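Local atomic coordinates of prophage MuSo2, 43 kDa tail protein (Shewanella oneidensis, PDB entry 3CDD), a protein that probably serves as a baseplate hub component in the contractile tail of a Mu-like prophage. Residues E70-P82 with I91-V103. Residues are numbered along the deposited sequence; the frame is centred on the assembly and turned at random.
Sequences ERVITGYVDDWVP and ISVSGRDKTADLV
Two antiparallel strands of a beta hairpin, 70-84 and 88-97, meet here across a classic beta bulge: D78 and D79 both face S94, and S94 O accepts from D78 N (2.8 Å) and from D79 N, the latter standing above its carbonyl plane. D79 O in turn takes S94 N. The extra residue turns D78 toward the partner strand, where R96 grips its carboxylate side-on, NE to OD2 (2.8 Å) and NH2 to OD1 (3.2 Å, nearly straight at 172°). Both oxygens are met on their syn side, although the two planes are twisted 43° apart. A bend at chi3 (-65°) swings the guanidinium back to D78, and A100 CB lies 3.5 Å above one face, over its centre. D104 takes a second salt bridge from R96 NH2, and R208 of the second subunit reaches D78 OD2.

Around W80, V93 CG1 sits at the indole edge, 3.8 Å from CE3, while I91 CG2 reaches CH2 at 3.6 Å. At the far end K98 N donates to T74 O, and the K98 chain passes the Y76 ring obliquely, CG to CE2 3.8 Å. D97 OD1 then caps the following turn by accepting from T99 N. Because D79 and W80 also pair with a strand of the second subunit, this bulged hairpin of the GpP-like N-terminal domain carries its sheet across the interface of the trimeric assembly.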
loop_
_atom_site.group_PDB
_atom_site.type_symbol
_atom_site.label_atom_id
_atom_site.label_comp_id
_atom_site.label_asym_id
_atom_site.label_seq_id
_atom_site.Cartn_x
_atom_site.Cartn_y
_atom_site.Cartn_z
ATOM N N GLU A 70 -7.424 1.274 -37.592
ATOM C CA GLU A 70 -6.599 2.394 -37.112
ATOM C C GLU A 70 -5.881 2.015 -35.827
ATOM O O GLU A 70 -6.490 1.476 -34.908
ATOM C CB GLU A 70 -7.439 3.650 -36.880
ATOM C CG GLU A 70 -6.624 4.872 -36.478
ATOM C CD GLU A 70 -7.469 6.127 -36.309
ATOM O OE1 GLU A 70 -8.697 6.078 -36.547
ATOM O OE2 GLU A 70 -6.896 7.176 -35.934
ATOM N N ARG A 71 -4.588 2.328 -35.769
ATOM C CA ARG A 71 -3.738 1.975 -34.646
ATOM C C ARG A 71 -4.100 2.752 -33.380
ATOM O O ARG A 71 -4.242 3.973 -33.402
ATOM C CB ARG A 71 -2.260 2.179 -35.009
ATOM C CG ARG A 71 -1.267 1.607 -34.001
ATOM C CD ARG A 71 -1.380 0.062 -33.843
ATOM N NE ARG A 71 -1.241 -0.646 -35.123
ATOM C CZ ARG A 71 -0.089 -0.809 -35.788
ATOM N NH1 ARG A 71 1.047 -0.324 -35.297
ATOM N NH2 ARG A 71 -0.066 -1.464 -36.958
ATOM N N VAL A 72 -4.243 2.025 -32.282
ATOM C CA VAL A 72 -4.523 2.630 -30.982
ATOM C C VAL A 72 -3.266 2.549 -30.108
ATOM O O VAL A 72 -2.907 3.512 -29.429
ATOM C CB VAL A 72 -5.743 1.957 -30.297
ATOM C CG1 VAL A 72 -6.024 2.585 -28.914
ATOM C CG2 VAL A 72 -6.985 2.076 -31.173
ATOM N N ILE A 73 -2.598 1.398 -30.142
ATOM C CA ILE A 73 -1.428 1.139 -29.290
ATOM C C ILE A 73 -0.544 0.065 -29.920
ATOM O O ILE A 73 -1.037 -0.938 -30.477
ATOM C CB ILE A 73 -1.807 0.778 -27.791
ATOM C CG1 ILE A 73 -0.574 0.831 -26.868
ATOM C CG2 ILE A 73 -2.574 -0.592 -27.666
ATOM C CD1 ILE A 73 -0.918 0.719 -25.393
ATOM N N THR A 74 0.768 0.285 -29.813
ATOM C CA THR A 74 1.778 -0.609 -30.368
ATOM C C THR A 74 2.810 -0.914 -29.274
ATOM O O THR A 74 3.485 -0.009 -28.747
ATOM C CB THR A 74 2.485 0.046 -31.576
ATOM O OG1 THR A 74 1.512 0.493 -32.530
ATOM C CG2 THR A 74 3.471 -0.912 -32.249
ATOM N N GLY A 75 2.940 -2.192 -28.935
ATOM C CA GLY A 75 3.898 -2.587 -27.899
ATOM C C GLY A 75 4.131 -4.076 -27.800
ATOM O O GLY A 75 4.243 -4.762 -28.815
ATOM N N TYR A 76 4.213 -4.556 -26.562
ATOM C CA TYR A 76 4.518 -5.945 -26.265
ATOM C C TYR A 76 3.630 -6.460 -25.150
ATOM O O TYR A 76 3.226 -5.715 -24.273
ATOM C CB TYR A 76 5.972 -6.086 -25.804
ATOM C CG TYR A 76 6.965 -5.523 -26.769
ATOM C CD1 TYR A 76 7.428 -6.284 -27.842
ATOM C CD2 TYR A 76 7.446 -4.226 -26.613
ATOM C CE1 TYR A 76 8.348 -5.759 -28.751
ATOM C CE2 TYR A 76 8.377 -3.698 -27.505
ATOM C CZ TYR A 76 8.817 -4.468 -28.568
ATOM O OH TYR A 76 9.727 -3.938 -29.454
ATOM N N VAL A 77 3.350 -7.758 -25.188
ATOM C CA VAL A 77 2.648 -8.421 -24.114
ATOM C C VAL A 77 3.584 -8.526 -22.939
ATOM O O VAL A 77 4.690 -9.065 -23.063
ATOM C CB VAL A 77 2.185 -9.840 -24.537
ATOM C CG1 VAL A 77 1.581 -10.581 -23.353
ATOM C CG2 VAL A 77 1.177 -9.735 -25.670
ATOM N N ASP A 78 3.156 -7.977 -21.806
ATOM C CA ASP A 78 3.892 -8.147 -20.558
ATOM C C ASP A 78 3.505 -9.463 -19.929
ATOM O O ASP A 78 4.379 -10.265 -19.591
ATOM C CB ASP A 78 3.557 -7.029 -19.575
ATOM C CG ASP A 78 4.335 -5.770 -19.834
ATOM O OD1 ASP A 78 5.536 -5.868 -20.176
ATOM O OD2 ASP A 78 3.746 -4.680 -19.658
ATOM N N ASP A 79 2.188 -9.667 -19.789
ATOM C CA ASP A 79 1.608 -10.772 -19.035
ATOM C C ASP A 79 0.583 -11.566 -19.850
ATOM O O ASP A 79 -0.299 -10.998 -20.498
ATOM C CB ASP A 79 0.931 -10.266 -17.735
ATOM C CG ASP A 79 1.927 -9.660 -16.728
ATOM O OD1 ASP A 79 2.898 -9.010 -17.150
ATOM O OD2 ASP A 79 1.756 -9.851 -15.491
ATOM N N TRP A 80 0.726 -12.883 -19.799
ATOM C CA TRP A 80 -0.266 -13.830 -20.250
ATOM C C TRP A 80 -0.954 -14.377 -18.988
ATOM O O TRP A 80 -0.293 -14.845 -18.067
ATOM C CB TRP A 80 0.447 -14.940 -21.040
ATOM C CG TRP A 80 -0.341 -16.196 -21.250
ATOM C CD1 TRP A 80 -0.031 -17.431 -20.777
ATOM C CD2 TRP A 80 -1.587 -16.333 -21.962
ATOM N NE1 TRP A 80 -0.996 -18.338 -21.161
ATOM C CE2 TRP A 80 -1.960 -17.688 -21.889
ATOM C CE3 TRP A 80 -2.422 -15.437 -22.651
ATOM C CZ2 TRP A 80 -3.131 -18.188 -22.499
ATOM C CZ3 TRP A 80 -3.589 -15.939 -23.269
ATOM C CH2 TRP A 80 -3.924 -17.294 -23.181
ATOM N N VAL A 81 -2.274 -14.288 -18.935
ATOM C CA VAL A 81 -3.007 -14.502 -17.671
ATOM C C VAL A 81 -4.194 -15.456 -17.903
ATOM O O VAL A 81 -5.322 -15.033 -18.010
ATOM C CB VAL A 81 -3.421 -13.145 -17.011
ATOM C CG1 VAL A 81 -3.998 -13.322 -15.568
ATOM C CG2 VAL A 81 -2.237 -12.163 -17.027
ATOM N N PRO A 82 -3.918 -16.766 -17.969
ATOM C CA PRO A 82 -5.009 -17.737 -18.137
ATOM C C PRO A 82 -5.616 -18.157 -16.796
ATOM O O PRO A 82 -4.913 -18.168 -15.775
ATOM C CB PRO A 82 -4.309 -18.933 -18.766
ATOM C CG PRO A 82 -2.884 -18.889 -18.176
ATOM C CD PRO A 82 -2.587 -17.415 -17.898
ATOM N N ILE A 91 -9.161 -15.912 -20.603
ATOM C CA ILE A 91 -7.800 -15.568 -21.020
ATOM C C ILE A 91 -7.679 -14.051 -21.061
ATOM O O ILE A 91 -8.601 -13.362 -21.449
ATOM C CB ILE A 91 -7.430 -16.146 -22.399
ATOM C CG1 ILE A 91 -8.373 -15.613 -23.487
ATOM C CG2 ILE A 91 -7.457 -17.683 -22.384
ATOM C CD1 ILE A 91 -7.646 -15.179 -24.739
ATOM N N SER A 92 -6.573 -13.522 -20.577
ATOM C CA SER A 92 -6.321 -12.102 -20.726
ATOM C C SER A 92 -4.842 -11.880 -20.896
ATOM O O SER A 92 -4.014 -12.695 -20.438
ATOM C CB SER A 92 -6.934 -11.249 -19.586
ATOM O OG SER A 92 -6.253 -11.302 -18.353
ATOM N N VAL A 93 -4.521 -10.822 -21.637
ATOM C CA VAL A 93 -3.162 -10.313 -21.737
ATOM C C VAL A 93 -3.148 -8.869 -21.228
ATOM O O VAL A 93 -4.176 -8.153 -21.257
ATOM C CB VAL A 93 -2.630 -10.352 -23.191
ATOM C CG1 VAL A 93 -2.348 -11.793 -23.628
ATOM C CG2 VAL A 93 -3.614 -9.671 -24.156
ATOM N N SER A 94 -1.987 -8.467 -20.739
ATOM C CA SER A 94 -1.713 -7.094 -20.332
ATOM C C SER A 94 -0.369 -6.702 -20.928
ATOM O O SER A 94 0.433 -7.577 -21.258
ATOM C CB SER A 94 -1.636 -7.017 -18.812
ATOM O OG SER A 94 -1.749 -5.687 -18.354
ATOM N N GLY A 95 -0.122 -5.406 -21.042
ATOM C CA GLY A 95 1.157 -4.906 -21.531
ATOM C C GLY A 95 1.171 -3.394 -21.623
ATOM O O GLY A 95 0.305 -2.696 -21.089
ATOM N N ARG A 96 2.146 -2.903 -22.357
ATOM C CA ARG A 96 2.441 -1.475 -22.447
ATOM C C ARG A 96 2.910 -1.250 -23.891
ATOM O O ARG A 96 3.207 -2.213 -24.609
ATOM C CB ARG A 96 3.559 -1.142 -21.458
ATOM C CG ARG A 96 3.127 -1.141 -19.983
ATOM C CD ARG A 96 4.297 -1.100 -18.999
ATOM N NE ARG A 96 5.126 -2.310 -19.079
ATOM C CZ ARG A 96 6.364 -2.388 -18.605
ATOM N NH1 ARG A 96 6.905 -1.334 -17.992
ATOM N NH2 ARG A 96 7.066 -3.504 -18.751
ATOM N N ASP A 97 2.986 0.009 -24.317
ATOM C CA ASP A 97 3.525 0.308 -25.638
ATOM C C ASP A 97 5.058 0.120 -25.659
ATOM O O ASP A 97 5.661 -0.092 -24.610
ATOM C CB ASP A 97 2.985 1.666 -26.173
ATOM C CG ASP A 97 3.875 2.865 -25.868
ATOM O OD1 ASP A 97 4.996 2.738 -25.297
ATOM O OD2 ASP A 97 3.422 3.970 -26.253
ATOM N N LYS A 98 5.665 0.152 -26.847
ATOM C CA LYS A 98 7.107 -0.125 -27.035
ATOM C C LYS A 98 8.050 0.625 -26.094
ATOM O O LYS A 98 9.090 0.083 -25.696
ATOM C CB LYS A 98 7.531 0.179 -28.482
ATOM C CG LYS A 98 7.043 -0.819 -29.515
ATOM C CD LYS A 98 7.404 -0.378 -30.938
ATOM C CE LYS A 98 8.906 -0.261 -31.096
ATOM N NZ LYS A 98 9.333 -0.280 -32.536
ATOM N N THR A 99 7.697 1.866 -25.745
ATOM C CA THR A 99 8.563 2.700 -24.891
ATOM C C THR A 99 8.766 2.107 -23.491
ATOM O O THR A 99 9.606 2.582 -22.730
ATOM C CB THR A 99 8.080 4.163 -24.791
ATOM O OG1 THR A 99 6.755 4.204 -24.243
ATOM C CG2 THR A 99 8.102 4.851 -26.169
ATOM N N ALA A 100 8.027 1.040 -23.168
ATOM C CA ALA A 100 8.193 0.388 -21.870
ATOM C C ALA A 100 9.606 -0.181 -21.710
ATOM O O ALA A 100 10.131 -0.218 -20.602
ATOM C CB ALA A 100 7.153 -0.691 -21.671
ATOM N N ASP A 101 10.228 -0.609 -22.812
ATOM C CA ASP A 101 11.618 -1.058 -22.776
ATOM C C ASP A 101 12.543 0.057 -22.282
ATOM O O ASP A 101 13.523 -0.212 -21.588
ATOM C CB ASP A 101 12.082 -1.567 -24.148
ATOM C CG ASP A 101 11.548 -2.958 -24.467
ATOM O OD1 ASP A 101 11.072 -3.655 -23.533
ATOM O OD2 ASP A 101 11.593 -3.350 -25.655
ATOM N N LEU A 102 12.207 1.303 -22.630
ATOM C CA LEU A 102 12.981 2.475 -22.208
ATOM C C LEU A 102 12.831 2.733 -20.716
ATOM O O LEU A 102 13.689 3.358 -20.110
ATOM C CB LEU A 102 12.547 3.729 -22.970
ATOM C CG LEU A 102 12.603 3.730 -24.504
ATOM C CD1 LEU A 102 12.073 5.066 -25.040
ATOM C CD2 LEU A 102 13.999 3.471 -25.041
ATOM N N VAL A 103 11.727 2.260 -20.141
ATOM C CA VAL A 103 11.441 2.459 -18.736
ATOM C C VAL A 103 12.072 1.338 -17.903
ATOM O O VAL A 103 12.521 1.579 -16.779
ATOM C CB VAL A 103 9.904 2.442 -18.481
ATOM C CG1 VAL A 103 9.573 2.382 -16.961
ATOM C CG2 VAL A 103 9.203 3.620 -19.200
HETATM O O HOH W 1 1.377 3.331 -28.352
HETATM O O HOH W 2 11.095 -2.015 -28.056
HETATM O O HOH W 3 5.054 -4.280 -22.540
HETATM O O HOH W 4 7.943 -4.323 -22.115
#